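Side-chain contacts in beta-N-acetylglucosaminidase-like protein Glycoside hydrolase family 20 (Flavobacterium johnsoniae, PDB 6YHH), which probably acts as a beta-N-acetylhexosaminidase that trims N-acetylglucosamine from chitin-derived sugars during bacterial chitin degradation: residues K27-N32 and T46-R51; S39-G44 and L76-T81; I105-T108 and G112-H115. All coordinates share one frame; numbering follows the deposited sequence.

Interactions 1 and 2 both use helix 40-56, set against the lead-in to strand 31-35 and against its parallel neighbour 76-80; their centres lie about 12 Å apart, and N32 N probably hydrogen-bonds to L76 O at 2.9 Å. Interaction 3 brings in strand 102-107 and helix 110-123, its centre about 8 Å from that of interaction 2, with N79 N to I105 O, 2.8 Å, a probable bond joining the strands. A113 of interaction 3 also touches I41, I78 and C80 of interaction 2. Together the three illustrate how helices laid on one sheet build a shared core. All lie away from E317, the predicted proton donor.

Interaction 1 (K27-N32 and T46-R51); sequences KNFKVN and TRFLRR
K30 NZ folds back to donate to N28 O at 3.0 Å, bridging the bend from which F29, between them, sends its ring toward F48 and L49. The lysine approaches at a C=O...N angle of 131° and stands 28° off the carbonyl plane. This bend leads into strand 31-35, the first strand of a beta-alpha-beta unit whose connecting helix, 40-56, carries the other half of the contact. The packing illustrates how a residue just before a strand can still join the layer between sheet and helix. F29 has its CG anti to the backbone N (chi1 -170°), and the ring reaches the helix with its edge. CE2 does most of the touching: it lies 4.1 Å from L49 CD1 and 4.3 Å from F48 CE2, both near the plane of the F29 ring. The two phenylalanines therefore meet at their edges, and neither covers the other's face. F29 and L49, by contrast, run past each other in opposite directions. Around this buried core, L76 of the adjacent strand touches both F29 and F48, while L117, L120 and L121 of helix 110-123 pack on F48. R51 forms salt bridges with E118 of helix 110-123 and with E500, far along the chain. The leucine branch that meets the ring is a single methyl, CD1, which also lies 4.2 Å from F29 CD2.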
ATOM      1  N   LYS A  27     -23.861 -19.836   3.552  1.00 15.34           N
ATOM      2  CA  LYS A  27     -23.615 -19.850   2.141  1.00 17.18           C
ATOM      3  C   LYS A  27     -24.835 -19.568   1.252  1.00 15.84           C
ATOM      4  O   LYS A  27     -24.713 -19.310   0.056  1.00 17.85           O
ATOM      5  CB  LYS A  27     -22.940 -21.199   1.761  1.00 20.53           C
ATOM      6  CG  LYS A  27     -21.975 -21.066   0.574  1.00 21.59           C
ATOM      7  CD  LYS A  27     -21.126 -22.305   0.491  1.00 22.97           C
ATOM      8  CE  LYS A  27     -20.488 -22.312  -0.858  1.00 24.33           C
ATOM      9  NZ  LYS A  27     -19.247 -21.570  -0.792  1.00 20.42           N
ATOM     10  N   ASN A  28     -26.025 -19.503   1.847  1.00 16.10           N
ATOM     11  CA  ASN A  28     -27.247 -19.118   1.141  1.00 18.08           C
ATOM     12  C   ASN A  28     -27.373 -17.620   0.954  1.00 15.91           C
ATOM     13  O   ASN A  28     -28.221 -17.138   0.215  1.00 16.37           O
ATOM     14  CB  ASN A  28     -28.523 -19.613   1.912  1.00 20.49           C
ATOM     15  CG  ASN A  28     -29.774 -19.510   1.051  1.00 25.83           C
ATOM     16  OD1 ASN A  28     -29.746 -19.958  -0.117  1.00 30.78           O
ATOM     17  ND2 ASN A  28     -30.865 -18.868   1.574  1.00 26.48           N
ATOM     18  N   PHE A  29     -26.542 -16.853   1.684  1.00 15.67           N
ATOM     19  CA  PHE A  29     -26.617 -15.414   1.587  1.00 13.47           C
ATOM     20  C   PHE A  29     -26.441 -14.806   0.205  1.00 13.50           C
ATOM     21  O   PHE A  29     -25.435 -15.067  -0.508  1.00 15.51           O
ATOM     22  CB  PHE A  29     -25.637 -14.783   2.549  1.00 12.90           C
ATOM     23  CG  PHE A  29     -25.788 -13.280   2.715  1.00 12.43           C
ATOM     24  CD1 PHE A  29     -26.753 -12.765   3.579  1.00 13.49           C
ATOM     25  CD2 PHE A  29     -24.968 -12.390   2.060  1.00 13.13           C
ATOM     26  CE1 PHE A  29     -26.873 -11.402   3.737  1.00 13.68           C
ATOM     27  CE2 PHE A  29     -25.083 -11.005   2.270  1.00 13.28           C
ATOM     28  CZ  PHE A  29     -26.072 -10.527   3.075  1.00 12.64           C
ATOM     29  N   LYS A  30     -27.420 -13.986  -0.153  1.00 12.58           N
ATOM     30  CA  LYS A  30     -27.447 -13.214  -1.359  1.00 14.66           C
ATOM     31  C   LYS A  30     -28.063 -11.840  -1.152  1.00 13.24           C
ATOM     32  O   LYS A  30     -28.790 -11.616  -0.156  1.00 16.03           O
ATOM     33  CB  LYS A  30     -28.264 -13.993  -2.468  1.00 15.44           C
ATOM     34  CG  LYS A  30     -27.655 -15.300  -2.917  1.00 17.34           C
ATOM     35  CD  LYS A  30     -28.455 -15.982  -4.042  1.00 21.83           C
ATOM     36  CE  LYS A  30     -29.537 -16.924  -3.464  1.00 27.06           C
ATOM     37  NZ  LYS A  30     -29.248 -18.023  -2.444  1.00 27.00           N
ATOM     38  N   VAL A  31     -27.797 -10.949  -2.102  1.00 14.23           N
ATOM     39  CA  VAL A  31     -28.262  -9.585  -2.129  1.00 15.62           C
ATOM     40  C   VAL A  31     -29.056  -9.276  -3.383  1.00 15.93           C
ATOM     41  O   VAL A  31     -28.753  -9.715  -4.492  1.00 16.27           O
ATOM     42  CB  VAL A  31     -27.107  -8.559  -1.918  1.00 16.54           C
ATOM     43  CG1 VAL A  31     -26.141  -8.578  -3.081  1.00 18.68           C
ATOM     44  CG2 VAL A  31     -27.631  -7.159  -1.688  1.00 17.12           C
ATOM     45  N   ASN A  32     -30.074  -8.447  -3.195  1.00 14.86           N
ATOM     46  CA  ASN A  32     -30.967  -7.987  -4.257  1.00 15.61           C
ATOM     47  C   ASN A  32     -31.227  -6.519  -4.070  1.00 14.70           C
ATOM     48  O   ASN A  32     -31.343  -6.090  -2.901  1.00 15.94           O
ATOM     49  CB  ASN A  32     -32.309  -8.726  -4.139  1.00 16.87           C
ATOM     50  CG  ASN A  32     -33.190  -8.490  -5.343  1.00 19.03           C
ATOM     51  OD1 ASN A  32     -32.787  -8.758  -6.483  1.00 18.25           O
ATOM     52  ND2 ASN A  32     -34.412  -7.925  -5.091  1.00 20.35           N
ATOM     53  N   THR A  46     -21.523  -4.611  -4.558  1.00  9.71           N
ATOM     54  CA  THR A  46     -20.477  -5.613  -4.855  1.00  9.88           C
ATOM     55  C   THR A  46     -19.341  -5.541  -3.836  1.00 10.17           C
ATOM     56  O   THR A  46     -18.915  -6.569  -3.282  1.00 11.13           O
ATOM     57  CB  THR A  46     -19.934  -5.385  -6.306  1.00 10.90           C
ATOM     58  OG1 THR A  46     -21.032  -5.449  -7.282  1.00 11.75           O
ATOM     59  CG2 THR A  46     -18.911  -6.477  -6.624  1.00 11.97           C
ATOM     60  N   ARG A  47     -18.875  -4.305  -3.554  1.00 10.30           N
ATOM     61  CA  ARG A  47     -17.771  -4.150  -2.558  1.00 10.64           C
ATOM     62  C   ARG A  47     -18.214  -4.580  -1.187  1.00 11.37           C
ATOM     63  O   ARG A  47     -17.469  -5.177  -0.493  1.00 12.21           O
ATOM     64  CB  ARG A  47     -17.290  -2.710  -2.567  1.00 11.39           C
ATOM     65  CG  ARG A  47     -16.548  -2.363  -3.836  1.00 13.22           C
ATOM     66  CD  ARG A  47     -15.972  -0.966  -3.887  1.00 13.90           C
ATOM     67  NE  ARG A  47     -16.944   0.128  -3.896  1.00 14.16           N
ATOM     68  CZ  ARG A  47     -17.456   0.617  -5.024  1.00 16.15           C
ATOM     69  NH1 ARG A  47     -17.069   0.125  -6.212  1.00 15.06           N
ATOM     70  NH2 ARG A  47     -18.328   1.588  -4.948  1.00 16.52           N
ATOM     71  N   PHE A  48     -19.448  -4.300  -0.804  1.00 10.32           N
ATOM     72  CA  PHE A  48     -20.006  -4.765   0.459  1.00 10.33           C
ATOM     73  C   PHE A  48     -19.857  -6.300   0.603  1.00 10.55           C
ATOM     74  O   PHE A  48     -19.417  -6.851   1.588  1.00 10.32           O
ATOM     75  CB  PHE A  48     -21.478  -4.296   0.640  1.00 10.42           C
ATOM     76  CG  PHE A  48     -22.228  -5.103   1.660  1.00 10.81           C
ATOM     77  CD1 PHE A  48     -22.169  -4.848   3.026  1.00 10.87           C
ATOM     78  CD2 PHE A  48     -22.976  -6.181   1.255  1.00 10.98           C
ATOM     79  CE1 PHE A  48     -22.890  -5.612   3.942  1.00 11.45           C
ATOM     80  CE2 PHE A  48     -23.637  -6.986   2.177  1.00 10.75           C
ATOM     81  CZ  PHE A  48     -23.614  -6.728   3.513  1.00 11.59           C
ATOM     82  N   LEU A  49     -20.304  -6.984  -0.446  1.00 10.99           N
ATOM     83  CA  LEU A  49     -20.289  -8.450  -0.466  1.00 11.25           C
ATOM     84  C   LEU A  49     -18.857  -8.986  -0.402  1.00 10.37           C
ATOM     85  O   LEU A  49     -18.565  -9.897   0.369  1.00 11.20           O
ATOM     86  CB  LEU A  49     -21.034  -8.938  -1.693  1.00 12.45           C
ATOM     87  CG  LEU A  49     -21.287 -10.440  -1.745  1.00 15.82           C
ATOM     88  CD1 LEU A  49     -22.223 -10.781  -0.623  1.00 16.41           C
ATOM     89  CD2 LEU A  49     -21.923 -10.851  -3.068  1.00 16.49           C
ATOM     90  N   ARG A  50     -17.963  -8.391  -1.189  1.00  9.83           N
ATOM     91  CA  ARG A  50     -16.555  -8.733  -1.128  1.00 10.55           C
ATOM     92  C   ARG A  50     -15.978  -8.528   0.254  1.00 10.14           C
ATOM     93  O   ARG A  50     -15.278  -9.402   0.802  1.00 10.53           O
ATOM     94  CB  ARG A  50     -15.722  -7.979  -2.155  1.00 10.73           C
ATOM     95  CG  ARG A  50     -16.046  -8.220  -3.631  1.00 11.53           C
ATOM     96  CD  ARG A  50     -15.602  -9.649  -4.038  1.00 12.36           C
ATOM     97  NE  ARG A  50     -16.561 -10.672  -3.718  1.00 12.99           N
ATOM     98  CZ  ARG A  50     -17.695 -10.928  -4.383  1.00 15.13           C
ATOM     99  NH1 ARG A  50     -18.050 -10.138  -5.415  1.00 16.14           N
ATOM    100  NH2 ARG A  50     -18.453 -11.918  -3.992  1.00 15.73           N
ATOM    101  N   ARG A  51     -16.300  -7.380   0.877  1.00 10.22           N
ATOM    102  CA  ARG A  51     -15.775  -7.115   2.194  1.00  8.98           C
ATOM    103  C   ARG A  51     -16.333  -8.097   3.243  1.00  8.67           C
ATOM    104  O   ARG A  51     -15.600  -8.634   4.087  1.00  8.90           O
ATOM    105  CB  ARG A  51     -16.053  -5.682   2.613  1.00  9.52           C
ATOM    106  CG  ARG A  51     -15.256  -4.691   1.805  1.00 10.13           C
ATOM    107  CD  ARG A  51     -15.808  -3.295   1.835  1.00 10.37           C
ATOM    108  NE  ARG A  51     -15.818  -2.693   3.130  1.00 10.58           N
ATOM    109  CZ  ARG A  51     -16.538  -1.626   3.473  1.00 10.17           C
ATOM    110  NH1 ARG A  51     -17.418  -1.131   2.636  1.00 10.39           N
ATOM    111  NH2 ARG A  51     -16.401  -1.089   4.692  1.00 10.59           N
TER

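Interaction 2 (S39-G44 and L76-T81); sequences SRIFGG and LQINCT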
ATOM      1  N   SER A  39     -26.898   4.246 -10.578  1.00 13.23           N
ATOM      2  CA  SER A  39     -26.035   3.083 -10.829  1.00 14.41           C
ATOM      3  C   SER A  39     -24.840   2.918  -9.894  1.00 12.62           C
ATOM      4  O   SER A  39     -24.271   1.832  -9.796  1.00 12.11           O
ATOM      5  CB  SER A  39     -25.515   3.111 -12.277  1.00 17.18           C
ATOM      6  OG  SER A  39     -24.788   4.298 -12.554  1.00 18.35           O
ATOM      7  N   ARG A  40     -24.480   3.946  -9.129  1.00 12.21           N
ATOM      8  CA  ARG A  40     -23.403   3.776  -8.120  1.00 12.38           C
ATOM      9  C   ARG A  40     -23.729   2.739  -7.091  1.00 11.45           C
ATOM     10  O   ARG A  40     -22.860   2.175  -6.419  1.00 11.16           O
ATOM     11  CB  ARG A  40     -23.111   5.115  -7.438  1.00 10.88           C
ATOM     12  CG  ARG A  40     -24.187   5.646  -6.484  1.00 11.52           C
ATOM     13  CD  ARG A  40     -23.819   6.944  -5.730  1.00 11.01           C
ATOM     14  NE  ARG A  40     -23.520   8.048  -6.657  1.00 12.60           N
ATOM     15  CZ  ARG A  40     -24.404   8.865  -7.202  1.00 12.99           C
ATOM     16  NH1 ARG A  40     -25.702   8.747  -6.856  1.00 12.36           N
ATOM     17  NH2 ARG A  40     -24.027   9.737  -8.105  1.00 12.58           N
ATOM     18  N   ILE A  41     -25.018   2.369  -7.009  1.00 11.16           N
ATOM     19  CA  ILE A  41     -25.376   1.344  -6.037  1.00 10.55           C
ATOM     20  C   ILE A  41     -24.711  -0.010  -6.374  1.00 11.14           C
ATOM     21  O   ILE A  41     -24.449  -0.819  -5.453  1.00 11.59           O
ATOM     22  CB  ILE A  41     -26.946   1.205  -5.911  1.00 10.54           C
ATOM     23  CG1 ILE A  41     -27.366   0.339  -4.750  1.00 10.88           C
ATOM     24  CG2 ILE A  41     -27.480   0.558  -7.189  1.00 10.96           C
ATOM     25  CD1 ILE A  41     -27.021   0.846  -3.360  1.00 11.92           C
ATOM     26  N   PHE A  42     -24.464  -0.298  -7.650  1.00 10.59           N
ATOM     27  CA  PHE A  42     -23.999  -1.647  -8.062  1.00 11.94           C
ATOM     28  C   PHE A  42     -22.587  -1.969  -7.549  1.00 11.71           C
ATOM     29  O   PHE A  42     -22.358  -2.985  -6.937  1.00 11.61           O
ATOM     30  CB  PHE A  42     -24.145  -1.850  -9.565  1.00 11.05           C
ATOM     31  CG  PHE A  42     -25.598  -1.742 -10.016  1.00 12.42           C
ATOM     32  CD1 PHE A  42     -26.579  -2.553  -9.456  1.00 13.80           C
ATOM     33  CD2 PHE A  42     -25.949  -0.759 -10.920  1.00 15.31           C
ATOM     34  CE1 PHE A  42     -27.931  -2.419  -9.867  1.00 15.42           C
ATOM     35  CE2 PHE A  42     -27.281  -0.635 -11.334  1.00 16.23           C
ATOM     36  CZ  PHE A  42     -28.233  -1.439 -10.789  1.00 16.65           C
ATOM     37  N   GLY A  43     -21.692  -1.025  -7.753  1.00 12.67           N
ATOM     38  CA  GLY A  43     -20.317  -1.252  -7.259  1.00 12.03           C
ATOM     39  C   GLY A  43     -20.357  -1.269  -5.741  1.00 11.73           C
ATOM     40  O   GLY A  43     -19.585  -2.040  -5.106  1.00 10.78           O
ATOM     41  N   GLY A  44     -21.119  -0.384  -5.132  1.00 11.28           N
ATOM     42  CA  GLY A  44     -21.164  -0.368  -3.624  1.00 12.07           C
ATOM     43  C   GLY A  44     -21.635  -1.646  -3.015  1.00 10.63           C
ATOM     44  O   GLY A  44     -21.123  -2.078  -1.988  1.00 10.25           O
ATOM     45  N   LEU A  76     -30.820 -10.455   1.761  1.00 13.24           N
ATOM     46  CA  LEU A  76     -30.610  -8.993   1.902  1.00 12.12           C
ATOM     47  C   LEU A  76     -31.243  -8.276   0.760  1.00 12.76           C
ATOM     48  O   LEU A  76     -30.868  -8.441  -0.424  1.00 12.94           O
ATOM     49  CB  LEU A  76     -29.083  -8.607   2.017  1.00 12.43           C
ATOM     50  CG  LEU A  76     -28.829  -7.081   2.057  1.00 12.10           C
ATOM     51  CD1 LEU A  76     -29.384  -6.341   3.268  1.00 14.07           C
ATOM     52  CD2 LEU A  76     -27.328  -6.883   1.981  1.00 13.28           C
ATOM     53  N   GLN A  77     -32.234  -7.445   1.090  1.00 13.46           N
ATOM     54  CA  GLN A  77     -32.970  -6.596   0.110  1.00 13.92           C
ATOM     55  C   GLN A  77     -32.647  -5.167   0.363  1.00 13.89           C
ATOM     56  O   GLN A  77     -32.699  -4.734   1.521  1.00 15.61           O
ATOM     57  CB  GLN A  77     -34.484  -6.735   0.321  1.00 16.32           C
ATOM     58  CG  GLN A  77     -34.983  -8.114   0.050  1.00 19.54           C
ATOM     59  CD  GLN A  77     -34.954  -8.436  -1.436  1.00 18.62           C
ATOM     60  OE1 GLN A  77     -35.142  -7.547  -2.306  1.00 17.65           O
ATOM     61  NE2 GLN A  77     -34.686  -9.742  -1.746  1.00 23.27           N
ATOM     62  N   ILE A  78     -32.296  -4.476  -0.706  1.00 14.13           N
ATOM     63  CA  ILE A  78     -31.945  -3.112  -0.693  1.00 14.61           C
ATOM     64  C   ILE A  78     -32.890  -2.386  -1.660  1.00 15.42           C
ATOM     65  O   ILE A  78     -32.833  -2.599  -2.857  1.00 17.03           O
ATOM     66  CB  ILE A  78     -30.494  -2.911  -1.150  1.00 14.73           C
ATOM     67  CG1 ILE A  78     -29.512  -3.761  -0.318  1.00 17.67           C
ATOM     68  CG2 ILE A  78     -30.152  -1.453  -1.123  1.00 15.08           C
ATOM     69  CD1 ILE A  78     -28.148  -3.725  -0.923  1.00 17.85           C
ATOM     70  N   ASN A  79     -33.707  -1.489  -1.091  1.00 15.65           N
ATOM     71  CA  ASN A  79     -34.722  -0.741  -1.863  1.00 17.10           C
ATOM     72  C   ASN A  79     -34.354   0.749  -1.799  1.00 15.71           C
ATOM     73  O   ASN A  79     -34.189   1.296  -0.691  1.00 15.81           O
ATOM     74  CB  ASN A  79     -36.097  -0.876  -1.263  1.00 20.21           C
ATOM     75  CG  ASN A  79     -36.538  -2.310  -1.043  1.00 28.50           C
ATOM     76  OD1 ASN A  79     -36.881  -2.731   0.094  1.00 37.14           O
ATOM     77  ND2 ASN A  79     -36.553  -3.079  -2.120  1.00 30.14           N
ATOM     78  N   CYS A  80     -34.193   1.371  -2.947  1.00 14.11           N
ATOM     79  CA  CYS A  80     -33.930   2.770  -3.084  1.00 13.82           C
ATOM     80  C   CYS A  80     -35.032   3.484  -3.868  1.00 14.69           C
ATOM     81  O   CYS A  80     -35.303   3.068  -5.011  1.00 14.83           O
ATOM     82  CB  CYS A  80     -32.648   3.074  -3.821  1.00 14.67           C
ATOM     83  SG  CYS A  80     -31.196   2.298  -3.014  1.00 15.16           S
ATOM     84  N   THR A  81     -35.551   4.595  -3.358  1.00 13.77           N
ATOM     85  CA  THR A  81     -36.722   5.220  -4.011  1.00 15.91           C
ATOM     86  C   THR A  81     -36.326   5.948  -5.261  1.00 15.22           C
ATOM     87  O   THR A  81     -37.004   5.805  -6.303  1.00 16.88           O
ATOM     88  CB  THR A  81     -37.502   6.112  -3.014  1.00 18.27           C
ATOM     89  OG1 THR A  81     -37.876   5.319  -1.878  1.00 17.28           O
ATOM     90  CG2 THR A  81     -38.755   6.713  -3.696  1.00 20.98           C
TER
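Apolar contact alone joins I41 to I78 and C80, where the N-terminal part of helix 40-56 lies over strand 76-80. Helix and strand are successive elements of a beta-alpha-beta crossover: the chain leaves strand 31-35, passes through the helix, and returns as 76-80, parallel and next to the strand it left. The methyl contacts come first. In I41, CG1 lies anti to the backbone N (chi1 -170°) and points CD1 at the strand; I78 and C80 reach back, so that side chains from both sides fill the 9.2 Å between the CA atoms of I41 and C80. That one methyl meets two residues, I78 CG2 at 4.5 Å and C80 SG at 4.4 Å. Both are loose van der Waals distances, and all three residues are buried. I33 of strand 31-35 adds to the packing on I41, L117 of helix 110-123 to that on I78, and P37 to that on C80. Polar interactions form a second class, set around this core. F42 N donates to S39 O at 3.0 Å. Next to I41, R40 makes salt bridges to D110 and to D221; D221 belongs to helix 210-222 of the catalytic barrel, so the guanidinium joins this small domain to it. The last class is methyl over ring: the other branch of I41 places CG2 over the centre of the F42 ring, 3.9 Å above its plane.

Interaction 3 (I105-T108 and G112-H115); sequences INAT and GALH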
ATOM      1  N   ILE A 105     -32.694  -2.990   3.735  1.00 12.79           N
ATOM      2  CA  ILE A 105     -32.292  -1.620   3.737  1.00 13.39           C
ATOM      3  C   ILE A 105     -33.218  -0.859   2.873  1.00 15.16           C
ATOM      4  O   ILE A 105     -33.358  -1.148   1.690  1.00 16.79           O
ATOM      5  CB  ILE A 105     -30.800  -1.462   3.219  1.00 14.14           C
ATOM      6  CG1 ILE A 105     -29.856  -2.089   4.227  1.00 15.18           C
ATOM      7  CG2 ILE A 105     -30.430  -0.001   3.012  1.00 14.28           C
ATOM      8  CD1 ILE A 105     -28.406  -2.150   3.743  1.00 14.93           C
ATOM      9  N   ASN A 106     -33.856   0.136   3.444  1.00 13.44           N
ATOM     10  CA  ASN A 106     -34.745   1.023   2.708  1.00 14.63           C
ATOM     11  C   ASN A 106     -34.154   2.404   2.768  1.00 12.26           C
ATOM     12  O   ASN A 106     -33.840   2.862   3.846  1.00 14.11           O
ATOM     13  CB  ASN A 106     -36.106   1.046   3.412  1.00 16.89           C
ATOM     14  CG  ASN A 106     -36.941  -0.203   3.148  1.00 19.93           C
ATOM     15  OD1 ASN A 106     -37.494  -0.802   4.047  1.00 28.88           O
ATOM     16  ND2 ASN A 106     -37.024  -0.564   1.949  1.00 22.47           N
ATOM     17  N   ALA A 107     -34.041   3.077   1.642  1.00 11.18           N
ATOM     18  CA  ALA A 107     -33.522   4.412   1.621  1.00 12.07           C
ATOM     19  C   ALA A 107     -34.126   5.249   0.573  1.00 13.52           C
ATOM     20  O   ALA A 107     -34.482   4.789  -0.479  1.00 13.86           O
ATOM     21  CB  ALA A 107     -32.001   4.424   1.460  1.00 12.23           C
ATOM     22  N   THR A 108     -34.230   6.535   0.853  1.00 13.59           N
ATOM     23  CA  THR A 108     -34.682   7.453  -0.174  1.00 13.38           C
ATOM     24  C   THR A 108     -33.907   7.318  -1.474  1.00 15.29           C
ATOM     25  O   THR A 108     -34.464   7.338  -2.575  1.00 13.03           O
ATOM     26  CB  THR A 108     -34.603   8.894   0.305  1.00 14.56           C
ATOM     27  OG1 THR A 108     -35.402   9.043   1.462  1.00 15.52           O
ATOM     28  CG2 THR A 108     -35.025   9.836  -0.745  1.00 14.42           C
ATOM     29  N   GLY A 112     -28.242   6.956   0.906  1.00 10.73           N
ATOM     30  CA  GLY A 112     -28.585   6.323   2.159  1.00 10.09           C
ATOM     31  C   GLY A 112     -28.337   4.831   2.189  1.00 11.16           C
ATOM     32  O   GLY A 112     -27.885   4.279   3.189  1.00  9.42           O
ATOM     33  N   ALA A 113     -28.610   4.141   1.092  1.00 10.45           N
ATOM     34  CA  ALA A 113     -28.334   2.695   1.064  1.00 11.23           C
ATOM     35  C   ALA A 113     -26.844   2.368   1.193  1.00 11.34           C
ATOM     36  O   ALA A 113     -26.492   1.428   1.865  1.00 10.41           O
ATOM     37  CB  ALA A 113     -28.892   2.048  -0.156  1.00 11.02           C
ATOM     38  N   LEU A 114     -25.999   3.159   0.522  1.00 12.00           N
ATOM     39  CA  LEU A 114     -24.546   2.986   0.672  1.00 11.66           C
ATOM     40  C   LEU A 114     -24.136   3.129   2.135  1.00 10.77           C
ATOM     41  O   LEU A 114     -23.340   2.382   2.651  1.00 10.56           O
ATOM     42  CB  LEU A 114     -23.771   3.951  -0.193  1.00 12.28           C
ATOM     43  CG  LEU A 114     -23.862   3.677  -1.677  1.00 13.47           C
ATOM     44  CD1 LEU A 114     -23.149   4.748  -2.436  1.00 15.14           C
ATOM     45  CD2 LEU A 114     -23.334   2.307  -2.053  1.00 12.37           C
ATOM     46  N   HIS A 115     -24.704   4.104   2.826  1.00  9.76           N
ATOM     47  CA  HIS A 115     -24.431   4.273   4.226  1.00  9.72           C
ATOM     48  C   HIS A 115     -24.899   3.060   5.016  1.00 10.06           C
ATOM     49  O   HIS A 115     -24.243   2.557   5.967  1.00  9.70           O
ATOM     50  CB  HIS A 115     -25.122   5.551   4.801  1.00 10.00           C
ATOM     51  CG  HIS A 115     -24.642   6.854   4.230  1.00 10.66           C
ATOM     52  ND1 HIS A 115     -23.314   7.107   3.870  1.00 10.24           N
ATOM     53  CD2 HIS A 115     -25.316   7.998   3.989  1.00  9.54           C
ATOM     54  CE1 HIS A 115     -23.211   8.352   3.429  1.00 10.80           C
ATOM     55  NE2 HIS A 115     -24.418   8.921   3.520  1.00 10.56           N
TER
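A107 and I105, both directed at the helix from strand 102-107, meet A113 through small apolar surfaces. A107 CB makes the tighter approach and meets the helix backbone itself: it lies 3.4 Å from A113 N and 3.8 Å from G112 C, with A113 CB further off at 4.2 Å. G112 offers only main chain here, and its CA comes within 5.3 Å of A107 CA, a close meeting of strand and helix. I105 takes up the next position along A113. Its CG2 branch, held anti to the backbone N, reaches A113 CA at 3.9 Å and A113 CB at 4.1 Å, which leaves the CG1 branch beside the backbone N. The alanine is thus touched by two strand residues. In the second shell the strand is fixed from both sides, for backbone hydrogen bonds join I105 and A107 to strand 76-80, and N106 bonds to S95 of strand 94-99. From that latter strand, L96 also packs against I105 and Y94 against A107. Further out, H115 is positioned by E92 through NE2 and packs edge-to-face with W476 of helix 467-476, in the catalytic part of the chain. Strand 102-107 turns within a few residues into helix 110-123 and, after the short strand 125-126, the chain enters strand 131-140, parallel to 102-107 with the antiparallel 94-99 between them: a split beta-alpha-beta unit, whose strand-to-helix corner is closed by this contact.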